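Long-range contact in cytochrome c, putative (Shewanella oneidensis, PDB 1SP3), which carries eight c-type hemes and, as an octaheme tetrathionate reductase, probably passes electrons through them to reduce its substrate in respiration: residues T246-D251 against V279-V284. Numbering follows the deposited sequence.
Sequences TKMQWD and VWEKMV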
# COMPACT_ATOMS: atom_id res chain seq x y z
N THR A 246 10.79 5.28 -7.41
CA THR A 246 9.99 5.26 -6.19
C THR A 246 10.78 5.89 -5.11
O THR A 246 12.06 5.87 -5.12
CB THR A 246 9.85 3.87 -5.52
OG1 THR A 246 10.84 2.94 -6.01
CG2 THR A 246 8.60 3.35 -5.63
N LYS A 247 10.04 6.33 -4.10
CA LYS A 247 10.70 6.92 -2.94
C LYS A 247 11.26 5.81 -2.06
O LYS A 247 10.54 4.87 -1.73
CB LYS A 247 9.70 7.77 -2.22
CG LYS A 247 10.29 8.68 -1.15
CD LYS A 247 9.18 9.60 -0.59
CE LYS A 247 8.73 10.58 -1.65
NZ LYS A 247 7.59 11.41 -1.09
N MET A 248 12.53 5.91 -1.72
CA MET A 248 13.18 4.95 -0.86
C MET A 248 13.41 5.52 0.55
O MET A 248 13.43 4.76 1.53
CB MET A 248 14.49 4.45 -1.48
CG MET A 248 14.24 3.69 -2.87
SD MET A 248 13.26 2.11 -2.75
CE MET A 248 14.30 0.98 -1.66
N GLN A 249 13.54 6.82 0.68
CA GLN A 249 13.73 7.45 2.03
C GLN A 249 12.97 8.74 2.10
O GLN A 249 12.90 9.43 1.13
CB GLN A 249 15.18 7.80 2.31
CG GLN A 249 16.14 6.66 1.92
CD GLN A 249 17.58 6.95 2.25
OE1 GLN A 249 18.48 6.49 1.52
NE2 GLN A 249 17.81 7.73 3.31
N TRP A 250 12.41 9.02 3.28
CA TRP A 250 11.71 10.27 3.58
C TRP A 250 12.14 10.69 5.02
O TRP A 250 11.64 10.16 6.04
CB TRP A 250 10.19 10.06 3.55
CG TRP A 250 9.37 11.31 3.59
CD1 TRP A 250 9.68 12.54 4.22
CD2 TRP A 250 8.05 11.47 3.04
NE1 TRP A 250 8.62 13.40 4.06
CE2 TRP A 250 7.62 12.77 3.34
CE3 TRP A 250 7.19 10.63 2.33
CZ2 TRP A 250 6.39 13.26 2.93
CZ3 TRP A 250 5.98 11.11 1.91
CH2 TRP A 250 5.58 12.41 2.22
N ASP A 251 13.03 11.70 5.05
CA ASP A 251 13.48 12.34 6.26
C ASP A 251 12.69 13.64 6.48
O ASP A 251 12.97 14.72 5.83
CB ASP A 251 14.97 12.66 6.09
CG ASP A 251 15.61 13.20 7.37
OD1 ASP A 251 14.88 13.50 8.35
OD2 ASP A 251 16.86 13.29 7.46
N VAL A 279 15.10 10.24 -1.09
CA VAL A 279 15.97 9.50 -2.01
C VAL A 279 15.01 8.65 -2.88
O VAL A 279 14.07 8.05 -2.37
CB VAL A 279 17.00 8.62 -1.23
CG1 VAL A 279 17.94 7.86 -2.20
CG2 VAL A 279 17.86 9.50 -0.22
N TRP A 280 15.20 8.71 -4.18
CA TRP A 280 14.45 8.00 -5.11
C TRP A 280 15.33 7.01 -5.75
O TRP A 280 16.55 7.23 -5.82
CB TRP A 280 13.99 8.96 -6.18
CG TRP A 280 13.05 10.01 -5.65
CD1 TRP A 280 13.38 11.21 -5.06
CD2 TRP A 280 11.61 9.96 -5.68
NE1 TRP A 280 12.23 11.87 -4.69
CE2 TRP A 280 11.13 11.15 -5.11
CE3 TRP A 280 10.68 9.03 -6.16
CZ2 TRP A 280 9.74 11.44 -4.99
CZ3 TRP A 280 9.28 9.30 -6.01
CH2 TRP A 280 8.84 10.48 -5.45
N GLU A 281 14.72 5.91 -6.23
CA GLU A 281 15.47 4.86 -6.96
C GLU A 281 14.58 4.24 -8.01
O GLU A 281 13.34 4.13 -7.83
CB GLU A 281 15.99 3.78 -6.03
CG GLU A 281 17.21 3.05 -6.59
CD GLU A 281 17.67 1.83 -5.78
OE1 GLU A 281 17.52 1.84 -4.53
OE2 GLU A 281 18.20 0.86 -6.43
N LYS A 282 15.20 3.90 -9.15
CA LYS A 282 14.49 3.23 -10.20
C LYS A 282 15.15 1.82 -10.41
O LYS A 282 16.33 1.67 -10.17
CB LYS A 282 14.72 4.10 -11.44
CG LYS A 282 13.62 4.12 -12.48
CD LYS A 282 14.13 4.61 -13.87
CE LYS A 282 14.11 3.50 -14.89
NZ LYS A 282 13.77 4.05 -16.25
N MET A 283 14.40 0.83 -10.87
CA MET A 283 14.94 -0.48 -11.15
C MET A 283 15.53 -1.12 -9.85
O MET A 283 16.77 -1.37 -9.74
CB MET A 283 15.90 -0.41 -12.36
CG MET A 283 16.04 -1.76 -13.09
SD MET A 283 14.50 -2.40 -13.97
CE MET A 283 15.30 -3.85 -14.54
N VAL A 284 14.63 -1.35 -8.86
CA VAL A 284 15.03 -1.61 -7.50
C VAL A 284 14.98 -3.10 -7.18
O VAL A 284 13.93 -3.79 -7.43
CB VAL A 284 14.14 -0.83 -6.51
CG1 VAL A 284 14.70 -0.89 -5.11
CG2 VAL A 284 14.07 0.66 -6.93
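One face of the Trp280 indole receives Lys247, whose CA stands 3.8 Å above the ring plane toward the rim and whose CB lies over the six-membered ring, 4.2 Å from its centroid and only 12° off the normal, a CH-pi contact. The backbone N of Thr246 lies in plane at the ring's edge. With CG anti to the backbone N (chi1 -168°), the lysine chain rises off the ring after CB, and a bend at chi3 returns CE to 3.6 Å from Trp280 CZ2. Long and aliphatic up to its amine, lysine suits this place: CB and CE touch the indole, and the amine end makes a cation-pi contact with Phe278. The indole NE1 donates a hydrogen bond to His269 O, which helps fix the ring's rotation.

Beneath this, two antiparallel strands pair. Thr246 and Glu281 form a hydrogen-bonded pair, with Thr246 N 2.8 Å from Glu281 O and the return bond from Glu281 N lying in the plane of the Thr246 carbonyl; the threonine hydroxyl OG1 adds a weak hydrogen bond to Glu281 O. The register then slips by one residue in a classic beta bulge: Met248 N gives a nearly straight bond (169°) to Val279 O, 2.7 Å away, and Gln249 N adds a weak one to the same oxygen. Val279 N returns a bond to Gln249 O, so Met248 and Gln249 together face Val279.

On the other face, Gln249 lies alongside Val279, whose branched side chain suits a strand; Gln249 OE1 is 3.5 Å from Val279 CG2, a van der Waals contact. Met248, unbranched and able to fold back, lays CG against Glu281 CB and brings CE to 3.9 Å from Val284 CG1.

Strand 246-251 lies between antiparallel 276-281 and parallel 325-339. Backbone bonds thus carry the pairing, backed by CH-pi contact on one face and van der Waals contact at the other's exposed rim.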